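Local coordinates for conserved protein (Mycobacterium tuberculosis, PDB 1RFE) that is of unknown function but probably binds coenzyme F420, has an FMN-binding split-barrel fold and may act as an oxidoreductase, at residues M41-I46 against E110-P115; P68-L73 against G90-V95; D7-E12 against T141-H146; T79-R84 against L151-V156. One frame throughout, in Å; residues are numbered along the deposited sequence.

Interaction 1: residues M41-I46 against E110-P115; sequences MWYAVI and ERYTGP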
loop_
_atom_site.group_PDB
_atom_site.type_symbol
_atom_site.label_atom_id
_atom_site.label_comp_id
_atom_site.label_asym_id
_atom_site.label_seq_id
_atom_site.Cartn_x
_atom_site.Cartn_y
_atom_site.Cartn_z
HETATM N N MSE A 41 3.908 -3.054 5.167
HETATM C CA MSE A 41 3.828 -1.621 5.438
HETATM C C MSE A 41 2.356 -1.231 5.764
HETATM O O MSE A 41 1.464 -1.612 5.051
HETATM C CB MSE A 41 4.266 -0.811 4.180
HETATM C CG MSE A 41 5.784 -0.903 3.782
HETATM SE SE MSE A 41 6.853 -0.312 5.243
HETATM C CE MSE A 41 6.671 1.558 4.946
ATOM N N TRP A 42 2.156 -0.440 6.820
ATOM C CA TRP A 42 0.999 0.440 6.923
ATOM C C TRP A 42 1.214 1.627 6.023
ATOM O O TRP A 42 2.325 1.896 5.589
ATOM C CB TRP A 42 0.789 0.941 8.322
ATOM C CG TRP A 42 0.288 -0.103 9.264
ATOM C CD1 TRP A 42 -0.068 -1.386 8.974
ATOM C CD2 TRP A 42 0.069 0.065 10.659
ATOM N NE1 TRP A 42 -0.489 -2.033 10.116
ATOM C CE2 TRP A 42 -0.424 -1.156 11.163
ATOM C CE3 TRP A 42 0.212 1.142 11.541
ATOM C CZ2 TRP A 42 -0.747 -1.340 12.520
ATOM C CZ3 TRP A 42 -0.120 0.960 12.909
ATOM C CH2 TRP A 42 -0.580 -0.262 13.370
ATOM N N TYR A 43 0.143 2.332 5.718
ATOM C CA TYR A 43 0.260 3.395 4.737
ATOM C C TYR A 43 -0.719 4.502 4.901
ATOM O O TYR A 43 -1.764 4.383 5.618
ATOM C CB TYR A 43 0.228 2.818 3.308
ATOM C CG TYR A 43 -1.013 2.079 2.951
ATOM C CD1 TYR A 43 -2.085 2.727 2.319
ATOM C CD2 TYR A 43 -1.133 0.724 3.236
ATOM C CE1 TYR A 43 -3.259 2.006 1.980
ATOM C CE2 TYR A 43 -2.305 0.009 2.877
ATOM C CZ TYR A 43 -3.348 0.654 2.257
ATOM O OH TYR A 43 -4.486 -0.071 1.934
ATOM N N ALA A 44 -0.364 5.593 4.232
ATOM C CA ALA A 44 -1.236 6.732 4.049
ATOM C C ALA A 44 -1.905 6.706 2.689
ATOM O O ALA A 44 -1.406 6.072 1.735
ATOM C CB ALA A 44 -0.477 8.050 4.247
ATOM N N VAL A 45 -3.048 7.390 2.613
ATOM C CA VAL A 45 -3.767 7.605 1.355
ATOM C C VAL A 45 -4.076 9.088 1.180
ATOM O O VAL A 45 -4.785 9.691 2.009
ATOM C CB VAL A 45 -5.099 6.793 1.261
ATOM C CG1 VAL A 45 -5.653 6.884 -0.126
ATOM C CG2 VAL A 45 -4.895 5.274 1.631
ATOM N N ILE A 46 -3.563 9.685 0.120
ATOM C CA ILE A 46 -3.718 11.120 -0.117
ATOM C C ILE A 46 -4.069 11.391 -1.589
ATOM O O ILE A 46 -3.321 11.018 -2.476
ATOM C CB ILE A 46 -2.421 11.831 0.213
ATOM C CG1 ILE A 46 -2.034 11.580 1.681
ATOM C CG2 ILE A 46 -2.535 13.335 -0.115
ATOM C CD1 ILE A 46 -0.641 11.886 1.963
ATOM N N GLU A 110 -5.042 9.017 11.233
ATOM C CA GLU A 110 -6.444 8.823 11.084
ATOM C C GLU A 110 -6.814 7.398 10.677
ATOM O O GLU A 110 -7.843 6.873 11.099
ATOM C CB GLU A 110 -6.986 9.833 10.100
ATOM C CG GLU A 110 -7.032 11.239 10.733
ATOM C CD GLU A 110 -7.860 12.235 9.958
ATOM O OE1 GLU A 110 -7.848 12.158 8.709
ATOM O OE2 GLU A 110 -8.475 13.129 10.605
ATOM N N ARG A 111 -5.914 6.738 9.947
ATOM C CA ARG A 111 -6.163 5.448 9.420
ATOM C C ARG A 111 -5.959 4.372 10.509
ATOM O O ARG A 111 -6.631 3.353 10.509
ATOM C CB ARG A 111 -5.348 5.169 8.158
ATOM C CG ARG A 111 -5.908 5.818 6.877
ATOM C CD ARG A 111 -4.954 5.777 5.660
ATOM N NE ARG A 111 -4.445 4.420 5.518
ATOM C CZ ARG A 111 -5.138 3.362 5.086
ATOM N NH1 ARG A 111 -6.365 3.452 4.582
ATOM N NH2 ARG A 111 -4.577 2.173 5.129
ATOM N N TYR A 112 -5.062 4.612 11.440
ATOM C CA TYR A 112 -4.664 3.572 12.354
ATOM C C TYR A 112 -4.760 3.938 13.821
ATOM O O TYR A 112 -4.518 3.071 14.679
ATOM C CB TYR A 112 -3.244 3.085 12.051
ATOM C CG TYR A 112 -3.023 2.539 10.647
ATOM C CD1 TYR A 112 -3.219 1.185 10.333
ATOM C CD2 TYR A 112 -2.557 3.369 9.646
ATOM C CE1 TYR A 112 -2.981 0.722 9.043
ATOM C CE2 TYR A 112 -2.343 2.912 8.352
ATOM C CZ TYR A 112 -2.544 1.618 8.059
ATOM O OH TYR A 112 -2.298 1.203 6.779
ATOM N N THR A 113 -5.069 5.201 14.123
ATOM C CA THR A 113 -5.088 5.655 15.496
ATOM C C THR A 113 -6.456 6.185 15.904
ATOM O O THR A 113 -6.995 5.743 16.932
ATOM C CB THR A 113 -3.954 6.686 15.809
ATOM O OG1 THR A 113 -2.680 6.030 15.730
ATOM C CG2 THR A 113 -4.047 7.155 17.257
ATOM N N GLY A 114 -7.023 7.075 15.106
ATOM C CA GLY A 114 -8.178 7.871 15.476
ATOM C C GLY A 114 -8.236 9.217 14.725
ATOM O O GLY A 114 -7.347 9.568 13.941
ATOM N N PRO A 115 -9.288 9.992 14.937
ATOM C CA PRO A 115 -9.349 11.323 14.329
ATOM C C PRO A 115 -8.197 12.218 14.793
ATOM O O PRO A 115 -7.720 12.161 15.925
ATOM C CB PRO A 115 -10.707 11.862 14.796
ATOM C CG PRO A 115 -11.481 10.662 15.228
ATOM C CD PRO A 115 -10.497 9.690 15.742
#

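Interaction 2: residues P68-L73 against G90-V95; sequences PRVSFL and GVAEIV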
loop_
_atom_site.group_PDB
_atom_site.type_symbol
_atom_site.label_atom_id
_atom_site.label_comp_id
_atom_site.label_asym_id
_atom_site.label_seq_id
_atom_site.Cartn_x
_atom_site.Cartn_y
_atom_site.Cartn_z
ATOM N N PRO A 68 14.020 3.888 -8.677
ATOM C CA PRO A 68 12.692 4.292 -8.191
ATOM C C PRO A 68 11.608 3.241 -8.368
ATOM O O PRO A 68 10.507 3.496 -7.953
ATOM C CB PRO A 68 12.330 5.493 -9.093
ATOM C CG PRO A 68 13.569 5.801 -9.848
ATOM C CD PRO A 68 14.338 4.552 -9.947
ATOM N N ARG A 69 11.901 2.129 -9.029
ATOM C CA ARG A 69 10.904 1.126 -9.367
ATOM C C ARG A 69 10.430 0.401 -8.090
ATOM O O ARG A 69 11.228 0.018 -7.239
ATOM C CB ARG A 69 11.463 0.150 -10.411
ATOM C CG ARG A 69 11.554 0.773 -11.854
ATOM C CD ARG A 69 12.110 -0.153 -12.874
ATOM N NE ARG A 69 13.416 -0.674 -12.429
ATOM C CZ ARG A 69 14.003 -1.765 -12.901
ATOM N NH1 ARG A 69 13.440 -2.487 -13.842
ATOM N NH2 ARG A 69 15.171 -2.139 -12.415
ATOM N N VAL A 70 9.114 0.319 -7.951
ATOM C CA VAL A 70 8.455 -0.298 -6.813
ATOM C C VAL A 70 7.310 -1.172 -7.246
ATOM O O VAL A 70 6.703 -0.961 -8.329
ATOM C CB VAL A 70 7.799 0.710 -5.825
ATOM C CG1 VAL A 70 8.738 1.151 -4.875
ATOM C CG2 VAL A 70 7.091 1.895 -6.532
ATOM N N SER A 71 7.002 -2.154 -6.401
ATOM C CA SER A 71 5.738 -2.879 -6.488
ATOM C C SER A 71 5.058 -2.867 -5.143
ATOM O O SER A 71 5.730 -2.857 -4.080
ATOM C CB SER A 71 5.962 -4.330 -6.905
ATOM O OG SER A 71 6.629 -4.359 -8.141
ATOM N N PHE A 72 3.728 -2.870 -5.159
ATOM C CA PHE A 72 2.988 -2.851 -3.885
ATOM C C PHE A 72 1.761 -3.701 -4.058
ATOM O O PHE A 72 1.041 -3.537 -5.034
ATOM C CB PHE A 72 2.657 -1.409 -3.495
ATOM C CG PHE A 72 2.188 -1.232 -2.076
ATOM C CD1 PHE A 72 3.085 -1.178 -1.041
ATOM C CD2 PHE A 72 0.835 -1.103 -1.790
ATOM C CE1 PHE A 72 2.630 -1.009 0.260
ATOM C CE2 PHE A 72 0.387 -0.918 -0.512
ATOM C CZ PHE A 72 1.292 -0.869 0.522
ATOM N N LEU A 73 1.511 -4.598 -3.094
ATOM C CA LEU A 73 0.434 -5.573 -3.183
ATOM C C LEU A 73 -0.464 -5.548 -1.934
ATOM O O LEU A 73 0.015 -5.614 -0.812
ATOM C CB LEU A 73 1.005 -6.994 -3.386
ATOM C CG LEU A 73 -0.011 -8.156 -3.643
ATOM C CD1 LEU A 73 0.560 -9.309 -4.464
ATOM C CD2 LEU A 73 -0.520 -8.784 -2.338
ATOM N N GLY A 90 5.114 0.313 -10.395
ATOM C CA GLY A 90 5.329 1.704 -10.783
ATOM C C GLY A 90 6.632 2.269 -10.346
ATOM O O GLY A 90 7.672 1.580 -10.355
ATOM N N VAL A 91 6.547 3.544 -9.957
ATOM C CA VAL A 91 7.685 4.308 -9.484
ATOM C C VAL A 91 7.271 5.030 -8.200
ATOM O O VAL A 91 6.102 5.380 -8.003
ATOM C CB VAL A 91 8.195 5.314 -10.551
ATOM C CG1 VAL A 91 8.627 4.600 -11.813
ATOM C CG2 VAL A 91 7.138 6.357 -10.882
ATOM N N ALA A 92 8.228 5.172 -7.304
ATOM C CA ALA A 92 8.082 5.957 -6.100
ATOM C C ALA A 92 8.821 7.287 -6.267
ATOM O O ALA A 92 9.878 7.297 -6.857
ATOM C CB ALA A 92 8.718 5.250 -4.977
ATOM N N GLU A 93 8.240 8.386 -5.750
ATOM C CA GLU A 93 8.978 9.609 -5.446
ATOM C C GLU A 93 9.201 9.758 -3.929
ATOM O O GLU A 93 8.300 9.579 -3.130
ATOM C CB GLU A 93 8.203 10.810 -5.932
ATOM C CG GLU A 93 8.901 12.151 -5.724
ATOM C CD GLU A 93 7.956 13.337 -5.954
ATOM O OE1 GLU A 93 6.766 13.087 -6.278
ATOM O OE2 GLU A 93 8.406 14.508 -5.783
ATOM N N ILE A 94 10.430 10.118 -3.575
ATOM C CA ILE A 94 10.831 10.503 -2.246
ATOM C C ILE A 94 10.652 12.009 -2.069
ATOM O O ILE A 94 11.138 12.813 -2.844
ATOM C CB ILE A 94 12.268 10.013 -1.992
ATOM C CG1 ILE A 94 12.296 8.498 -2.177
ATOM C CG2 ILE A 94 12.783 10.416 -0.630
ATOM C CD1 ILE A 94 13.558 7.824 -1.735
ATOM N N VAL A 95 9.888 12.361 -1.045
ATOM C CA VAL A 95 9.429 13.711 -0.820
ATOM C C VAL A 95 9.823 14.041 0.584
ATOM O O VAL A 95 9.475 13.275 1.483
ATOM C CB VAL A 95 7.875 13.721 -0.946
ATOM C CG1 VAL A 95 7.230 15.033 -0.441
ATOM C CG2 VAL A 95 7.482 13.430 -2.346
#

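Interaction 3: residues D7-E12 against T141-H146; sequences DIVMSE and TRSWDH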
loop_
_atom_site.group_PDB
_atom_site.type_symbol
_atom_site.label_atom_id
_atom_site.label_comp_id
_atom_site.label_asym_id
_atom_site.label_seq_id
_atom_site.Cartn_x
_atom_site.Cartn_y
_atom_site.Cartn_z
ATOM N N ASP A 7 -13.387 -11.044 -16.005
ATOM C CA ASP A 7 -14.438 -11.540 -15.126
ATOM C C ASP A 7 -14.251 -11.139 -13.672
ATOM O O ASP A 7 -15.264 -10.935 -12.990
ATOM C CB ASP A 7 -14.678 -13.060 -15.240
ATOM C CG ASP A 7 -13.404 -13.888 -15.159
ATOM O OD1 ASP A 7 -12.339 -13.381 -14.730
ATOM O OD2 ASP A 7 -13.387 -15.080 -15.527
ATOM N N ILE A 8 -12.988 -11.010 -13.216
ATOM C CA ILE A 8 -12.700 -10.798 -11.795
ATOM C C ILE A 8 -12.033 -9.442 -11.496
ATOM O O ILE A 8 -11.790 -9.137 -10.339
ATOM C CB ILE A 8 -11.830 -11.942 -11.223
ATOM C CG1 ILE A 8 -10.498 -12.025 -11.989
ATOM C CG2 ILE A 8 -12.599 -13.254 -11.268
ATOM C CD1 ILE A 8 -9.493 -12.970 -11.392
ATOM N N VAL A 9 -11.745 -8.661 -12.532
ATOM C CA VAL A 9 -11.268 -7.288 -12.392
ATOM C C VAL A 9 -12.177 -6.434 -11.516
ATOM O O VAL A 9 -13.403 -6.568 -11.518
ATOM C CB VAL A 9 -11.080 -6.590 -13.788
ATOM C CG1 VAL A 9 -12.437 -6.281 -14.453
ATOM C CG2 VAL A 9 -10.228 -5.325 -13.676
HETATM N N MSE A 10 -11.556 -5.614 -10.680
HETATM C CA MSE A 10 -12.292 -4.610 -9.924
HETATM C C MSE A 10 -12.333 -3.299 -10.682
HETATM O O MSE A 10 -11.403 -2.965 -11.386
HETATM C CB MSE A 10 -11.631 -4.398 -8.561
HETATM C CG MSE A 10 -11.856 -5.549 -7.608
HETATM SE SE MSE A 10 -11.652 -5.000 -5.751
HETATM C CE MSE A 10 -9.896 -4.870 -5.823
ATOM N N SER A 11 -13.439 -2.577 -10.551
ATOM C CA SER A 11 -13.563 -1.202 -11.064
ATOM C C SER A 11 -12.637 -0.217 -10.355
ATOM O O SER A 11 -12.178 -0.427 -9.220
ATOM C CB SER A 11 -14.997 -0.688 -10.888
ATOM O OG SER A 11 -15.302 -0.499 -9.497
ATOM N N GLU A 12 -12.373 0.875 -11.036
ATOM C CA GLU A 12 -11.612 1.965 -10.451
ATOM C C GLU A 12 -12.131 2.297 -9.060
ATOM O O GLU A 12 -11.350 2.477 -8.123
ATOM C CB GLU A 12 -11.689 3.178 -11.352
ATOM C CG GLU A 12 -10.700 4.267 -11.009
ATOM C CD GLU A 12 -10.650 5.339 -12.072
ATOM O OE1 GLU A 12 -11.552 6.220 -12.040
ATOM O OE2 GLU A 12 -9.726 5.264 -12.948
ATOM N N THR A 141 -1.525 -1.832 -13.106
ATOM C CA THR A 141 -2.416 -2.230 -12.075
ATOM C C THR A 141 -3.098 -3.489 -12.544
ATOM O O THR A 141 -3.597 -3.549 -13.650
ATOM C CB THR A 141 -3.456 -1.171 -11.878
ATOM O OG1 THR A 141 -2.829 0.014 -11.379
ATOM C CG2 THR A 141 -4.463 -1.579 -10.778
ATOM N N ARG A 142 -3.117 -4.476 -11.668
ATOM C CA ARG A 142 -3.871 -5.678 -11.849
ATOM C C ARG A 142 -4.713 -5.873 -10.597
ATOM O O ARG A 142 -4.247 -5.645 -9.478
ATOM C CB ARG A 142 -2.949 -6.876 -12.067
ATOM C CG ARG A 142 -2.315 -6.939 -13.456
ATOM C CD ARG A 142 -3.344 -7.050 -14.601
ATOM N NE ARG A 142 -2.725 -7.057 -15.922
ATOM C CZ ARG A 142 -2.455 -5.971 -16.647
ATOM N NH1 ARG A 142 -2.755 -4.756 -16.195
ATOM N NH2 ARG A 142 -1.869 -6.104 -17.847
ATOM N N SER A 143 -5.973 -6.252 -10.786
ATOM C CA SER A 143 -6.844 -6.514 -9.624
ATOM C C SER A 143 -7.649 -7.790 -9.764
ATOM O O SER A 143 -7.784 -8.381 -10.866
ATOM C CB SER A 143 -7.800 -5.342 -9.408
ATOM O OG SER A 143 -8.647 -5.106 -10.533
ATOM N N TRP A 144 -8.220 -8.217 -8.635
ATOM C CA TRP A 144 -9.045 -9.391 -8.623
ATOM C C TRP A 144 -10.041 -9.403 -7.450
ATOM O O TRP A 144 -9.783 -8.915 -6.354
ATOM C CB TRP A 144 -8.203 -10.648 -8.645
ATOM C CG TRP A 144 -7.331 -10.843 -7.424
ATOM C CD1 TRP A 144 -7.602 -11.616 -6.356
ATOM C CD2 TRP A 144 -6.020 -10.285 -7.199
ATOM N NE1 TRP A 144 -6.569 -11.550 -5.444
ATOM C CE2 TRP A 144 -5.588 -10.730 -5.941
ATOM C CE3 TRP A 144 -5.198 -9.407 -7.913
ATOM C CZ2 TRP A 144 -4.327 -10.369 -5.397
ATOM C CZ3 TRP A 144 -3.966 -9.036 -7.369
ATOM C CH2 TRP A 144 -3.552 -9.514 -6.122
ATOM N N ASP A 145 -11.201 -9.955 -7.727
ATOM C CA ASP A 145 -12.215 -10.203 -6.690
ATOM C C ASP A 145 -12.959 -11.456 -7.071
ATOM O O ASP A 145 -13.802 -11.444 -7.975
ATOM C CB ASP A 145 -13.179 -9.035 -6.545
ATOM C CG ASP A 145 -14.098 -9.194 -5.333
ATOM O OD1 ASP A 145 -14.066 -10.268 -4.695
ATOM O OD2 ASP A 145 -14.842 -8.296 -4.922
ATOM N N HIS A 146 -12.650 -12.533 -6.361
ATOM C CA HIS A 146 -13.176 -13.834 -6.717
ATOM C C HIS A 146 -14.664 -13.954 -6.417
ATOM O O HIS A 146 -15.304 -14.862 -6.916
ATOM C CB HIS A 146 -12.367 -14.947 -6.070
ATOM C CG HIS A 146 -11.064 -15.211 -6.767
ATOM N ND1 HIS A 146 -10.337 -16.356 -6.567
ATOM C CD2 HIS A 146 -10.343 -14.454 -7.627
ATOM C CE1 HIS A 146 -9.247 -16.316 -7.317
ATOM N NE2 HIS A 146 -9.228 -15.172 -7.964
#

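Interaction 4: residues T79-R84 against L151-V156; sequences TYDTLR and LPHMSV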
loop_
_atom_site.group_PDB
_atom_site.type_symbol
_atom_site.label_atom_id
_atom_site.label_comp_id
_atom_site.label_asym_id
_atom_site.label_seq_id
_atom_site.Cartn_x
_atom_site.Cartn_y
_atom_site.Cartn_z
ATOM N N THR A 79 -10.865 -17.657 1.609
ATOM C CA THR A 79 -11.240 -18.794 0.780
ATOM C C THR A 79 -11.055 -18.473 -0.652
ATOM O O THR A 79 -10.973 -17.289 -1.046
ATOM C CB THR A 79 -12.701 -19.206 1.016
ATOM O OG1 THR A 79 -13.584 -18.129 0.692
ATOM C CG2 THR A 79 -12.961 -19.456 2.492
ATOM N N TYR A 80 -10.995 -19.517 -1.466
ATOM C CA TYR A 80 -10.779 -19.300 -2.877
ATOM C C TYR A 80 -11.834 -18.375 -3.429
ATOM O O TYR A 80 -11.533 -17.517 -4.252
ATOM C CB TYR A 80 -10.721 -20.612 -3.673
ATOM C CG TYR A 80 -10.570 -20.362 -5.153
ATOM C CD1 TYR A 80 -9.313 -20.090 -5.719
ATOM C CD2 TYR A 80 -11.672 -20.359 -5.979
ATOM C CE1 TYR A 80 -9.169 -19.843 -7.094
ATOM C CE2 TYR A 80 -11.551 -20.114 -7.358
ATOM C CZ TYR A 80 -10.299 -19.858 -7.909
ATOM O OH TYR A 80 -10.209 -19.597 -9.263
ATOM N N ASP A 81 -13.071 -18.512 -2.970
ATOM C CA ASP A 81 -14.161 -17.759 -3.568
ATOM C C ASP A 81 -14.158 -16.293 -3.124
ATOM O O ASP A 81 -14.813 -15.499 -3.741
ATOM C CB ASP A 81 -15.541 -18.394 -3.297
ATOM C CG ASP A 81 -15.971 -18.311 -1.836
ATOM O OD1 ASP A 81 -15.351 -18.948 -0.939
ATOM O OD2 ASP A 81 -16.958 -17.651 -1.483
ATOM N N THR A 82 -13.469 -15.962 -2.041
ATOM C CA THR A 82 -13.391 -14.580 -1.533
ATOM C C THR A 82 -12.030 -13.878 -1.732
ATOM O O THR A 82 -11.853 -12.723 -1.244
ATOM C CB THR A 82 -13.746 -14.514 -0.017
ATOM O OG1 THR A 82 -12.938 -15.427 0.750
ATOM C CG2 THR A 82 -15.211 -14.930 0.260
ATOM N N LEU A 83 -11.077 -14.514 -2.431
ATOM C CA LEU A 83 -9.777 -13.863 -2.633
ATOM C C LEU A 83 -10.012 -12.580 -3.394
ATOM O O LEU A 83 -10.735 -12.566 -4.378
ATOM C CB LEU A 83 -8.742 -14.697 -3.421
ATOM C CG LEU A 83 -8.529 -16.133 -3.002
ATOM C CD1 LEU A 83 -7.674 -16.914 -4.034
ATOM C CD2 LEU A 83 -7.959 -16.236 -1.566
ATOM N N ARG A 84 -9.441 -11.497 -2.884
ATOM C CA ARG A 84 -9.431 -10.252 -3.595
ATOM C C ARG A 84 -8.160 -9.451 -3.311
ATOM O O ARG A 84 -7.488 -9.627 -2.268
ATOM C CB ARG A 84 -10.652 -9.432 -3.327
ATOM C CG ARG A 84 -11.140 -9.311 -1.939
ATOM C CD ARG A 84 -11.959 -7.987 -1.757
ATOM N NE ARG A 84 -12.061 -7.597 -0.368
ATOM C CZ ARG A 84 -13.014 -6.852 0.156
ATOM N NH1 ARG A 84 -14.043 -6.399 -0.579
ATOM N NH2 ARG A 84 -12.944 -6.568 1.455
ATOM N N LEU A 151 -19.111 -18.339 -7.413
ATOM C CA LEU A 151 -18.879 -19.624 -6.794
ATOM C C LEU A 151 -19.700 -19.797 -5.519
ATOM O O LEU A 151 -20.117 -18.828 -4.893
ATOM C CB LEU A 151 -17.402 -19.832 -6.475
ATOM C CG LEU A 151 -16.500 -20.548 -7.484
ATOM C CD1 LEU A 151 -17.105 -20.773 -8.888
ATOM C CD2 LEU A 151 -15.157 -19.822 -7.580
ATOM N N PRO A 152 -19.997 -21.035 -5.157
ATOM C CA PRO A 152 -20.556 -21.302 -3.838
ATOM C C PRO A 152 -19.595 -20.903 -2.727
ATOM O O PRO A 152 -18.373 -21.042 -2.866
ATOM C CB PRO A 152 -20.788 -22.810 -3.861
ATOM C CG PRO A 152 -19.930 -23.279 -4.866
ATOM C CD PRO A 152 -19.937 -22.270 -5.963
ATOM N N HIS A 153 -20.164 -20.356 -1.656
ATOM C CA HIS A 153 -19.390 -19.942 -0.499
ATOM C C HIS A 153 -18.745 -21.151 0.155
ATOM O O HIS A 153 -19.382 -22.185 0.301
ATOM C CB HIS A 153 -20.270 -19.232 0.539
ATOM C CG HIS A 153 -19.501 -18.499 1.593
ATOM N ND1 HIS A 153 -18.432 -17.676 1.302
ATOM C CD2 HIS A 153 -19.654 -18.457 2.941
ATOM C CE1 HIS A 153 -17.956 -17.163 2.426
ATOM N NE2 HIS A 153 -18.680 -17.622 3.435
HETATM N N MSE A 154 -17.485 -20.979 0.549
HETATM C CA MSE A 154 -16.702 -22.005 1.237
HETATM C C MSE A 154 -16.376 -21.479 2.629
HETATM O O MSE A 154 -16.228 -20.261 2.818
HETATM C CB MSE A 154 -15.425 -22.279 0.466
HETATM C CG MSE A 154 -15.677 -22.339 -1.057
HETATM SE SE MSE A 154 -14.190 -22.151 -2.313
HETATM C CE MSE A 154 -15.339 -22.273 -3.879
ATOM N N SER A 155 -16.326 -22.350 3.618
ATOM C CA SER A 155 -15.850 -21.895 4.910
ATOM C C SER A 155 -14.366 -22.245 4.905
ATOM O O SER A 155 -13.915 -23.017 4.033
ATOM C CB SER A 155 -16.623 -22.526 6.071
ATOM O OG SER A 155 -15.897 -23.593 6.659
ATOM N N VAL A 156 -13.611 -21.671 5.831
ATOM C CA VAL A 156 -12.175 -21.910 5.824
ATOM C C VAL A 156 -11.905 -23.270 6.485
ATOM O O VAL A 156 -12.514 -23.638 7.491
ATOM C CB VAL A 156 -11.275 -20.695 6.304
ATOM C CG1 VAL A 156 -12.080 -19.486 6.708
ATOM C CG2 VAL A 156 -10.260 -21.082 7.346
HETATM O O HOH W 1 -18.600 -16.832 -3.616
#

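Interaction 1: residues M41-I46 against E110-P115
Trp42 and Tyr112 lie nearly parallel in an offset stack: the five-membered ring of Trp42 and the Tyr112 ring have their centroids 4.0 Å apart and their planes 6° from each other. Trp42 CB extends the overlap as a CH-pi contact on the same Tyr112 face, while Tyr43 O sits at the Tyr112 edge, in plane. The Arg111 guanidinium lies on one face of the Tyr43 ring, planes 20° apart, with NH2 over the rim, 3.4 Å from Tyr43 CE1; CZ is off-centre, a cation-pi contact. Val45 CG2 shares with Tyr43 CE1 one face of the guanidinium. The bend at Arg111 chi3 (49°) turns NE onto Tyr43 O at 2.7 Å, a bond tilted out of the carbonyl plane. The neighbouring peptide N-H is used as well: Tyr43 N donates to Tyr112 OH at 2.9 Å. Arg111 NH2 reaches the same hydroxyl at 3.0 Å, and the hydroxyl is also bonded to Arg23 O, so three groups grip it. Strand 36-46 is thus fastened to the C-terminal end of helix 98-112, while helix 12-21 and its following loop cover the contact through Val19 O, bonded to Tyr43 OH, and Ser22 O, bonded to Arg111 NH2.

Interaction 2: residues P68-L73 against G90-V95
Val70 and Pro68 meet Gly90 to Ala92 where the two strands of an antiparallel beta hairpin, 69-76 and 84-95, part company in the sheet of this split-barrel-like domain. Val70 and Gly90 form the hydrogen-bonded pair, each donating to the other: Gly90 N meets Val70 O at 2.9 Å, and Val70 N meets Gly90 O at 3.1 Å. Next along, Arg69 faces Val91 as a non-hydrogen-bonded pair, with CA atoms 4.5 Å apart. The segments run at 108° to one another, and strand 84-95 swings away past the end of its partner. Val70 fills the angle between them. A chi1 of -87° leaves its CG2 between the backbone N and the carbonyl carbon, over the peptide joining Val91 to Ala92 and 4.0 Å from Ala92 CB. Leu64 of helix 59-66 touches both Val70 and Ala92 on that side, and Leu27 of strand 25-30 also packs on Val70. Pro68, just before the strand, uses its carbonyl oxygen twice: Pro68 O accepts a hydrogen bond from Ala92 N at 2.9 Å, and it also receives a CA-H...O contact from Val91 CA at 3.3 Å.

Interaction 3: residues D7-E12 against T141-H146
Ile8 O takes the shortest polar bond of the contact, from Asp145 N at 2.8 Å, though the angle at the hydrogen is a bent 132°. Trp144 CA adds a CA-H...O contact to the same oxygen at 3.2 Å. Two residues on, Met10 N donates to Ser143 OG at 3.0 Å, a straighter bond (158°). Ser143 places its hydroxyl between backbone N and carbonyl carbon (chi1 60°), facing the segment 7-12, where Val9 CG2 also touches it. Side chains pack around these bonds: Ile8 CD1 rests on Trp144 CB at 3.8 Å and beside His146, while farther along the selenomethionine Met10 crosses Asp145 with CG against its CB. Met10 and Ser143 also touch Ile15 of helix 12-21, for which Ser11 is the N-cap, its OG bonded to Glu14 N. Here an irregular N-terminal segment lies along an edge of strand 140-145, with one backbone and one side-chain bond in place of a regular ladder, and then enters the first helix of the split-barrel-like fold.

Interaction 4: residues T79-R84 against L151-V156
Asp81 and the selenomethionine Met154 overlap side by side, pointing opposite ways, with Asp81 OD1 3.4 Å from Met154 CG, and the carboxylate is used on both oxygens. OD2 accepts from His153 ND1 at 3.2 Å through its syn lone pair; the oxygen lies in the imidazole plane at the ring's edge, and carboxylate and ring are turned 76° apart. OD1 takes a weak bond from Met154 N and another from Thr79 OG1, which comes from above the carboxylate plane; this one is modelled unusually short, and its exact length is doubtful. A water donates to OD2 and to Leu151 O, bridging the two segments. With CG held between the backbone N and carbonyl carbon (chi1 69°), the acid thus faces a curved run of peptide from Leu151 to Met154. Both segments are irregular. Residues 79-84 cover most of the connection between strands 69-76 and 84-95 of the hairpin. The C-terminal tail, to which 151-156 belongs, is laid over that connection at the surface. The connection is itself tightened by the backbone bond from Thr82 N to Thr79 O. Apolar contacts flank the carboxylate. Leu151 CD2 meets the edge of the Tyr80 ring at CE2, 3.6 Å away, and Met154 SE lies 4.0 Å from Tyr80 CB. The Tyr80 ring packs edge-to-face with His146, whose ND1 is bonded to Tyr80 O. Thr79 CG2 touches Met154 O at 3.4 Å.

How the interactions relate
From the N terminus, segment 7-12 leads into the first helix and pairs with 141-146 near the other end of the chain, so interaction 3 closes a loop that holds interactions 1 and 2. Interaction 1 joins 41-46 to the end of helix 98-112; interaction 2, the hairpin contact, is nested within the loop closed by interaction 1, and touches that contact where Phe72 packs on Tyr43 and Met41. Interaction 4 ties the hairpin connection at 79-84 to the C-terminal tail and crosses the other three along the chain. It meets interaction 3 directly, through probable bonds from His146 to Leu83 O and Tyr80 O. Interactions 1, 2 and 3 all reach the one antiparallel sheet, whereas interaction 4 lies at its periphery.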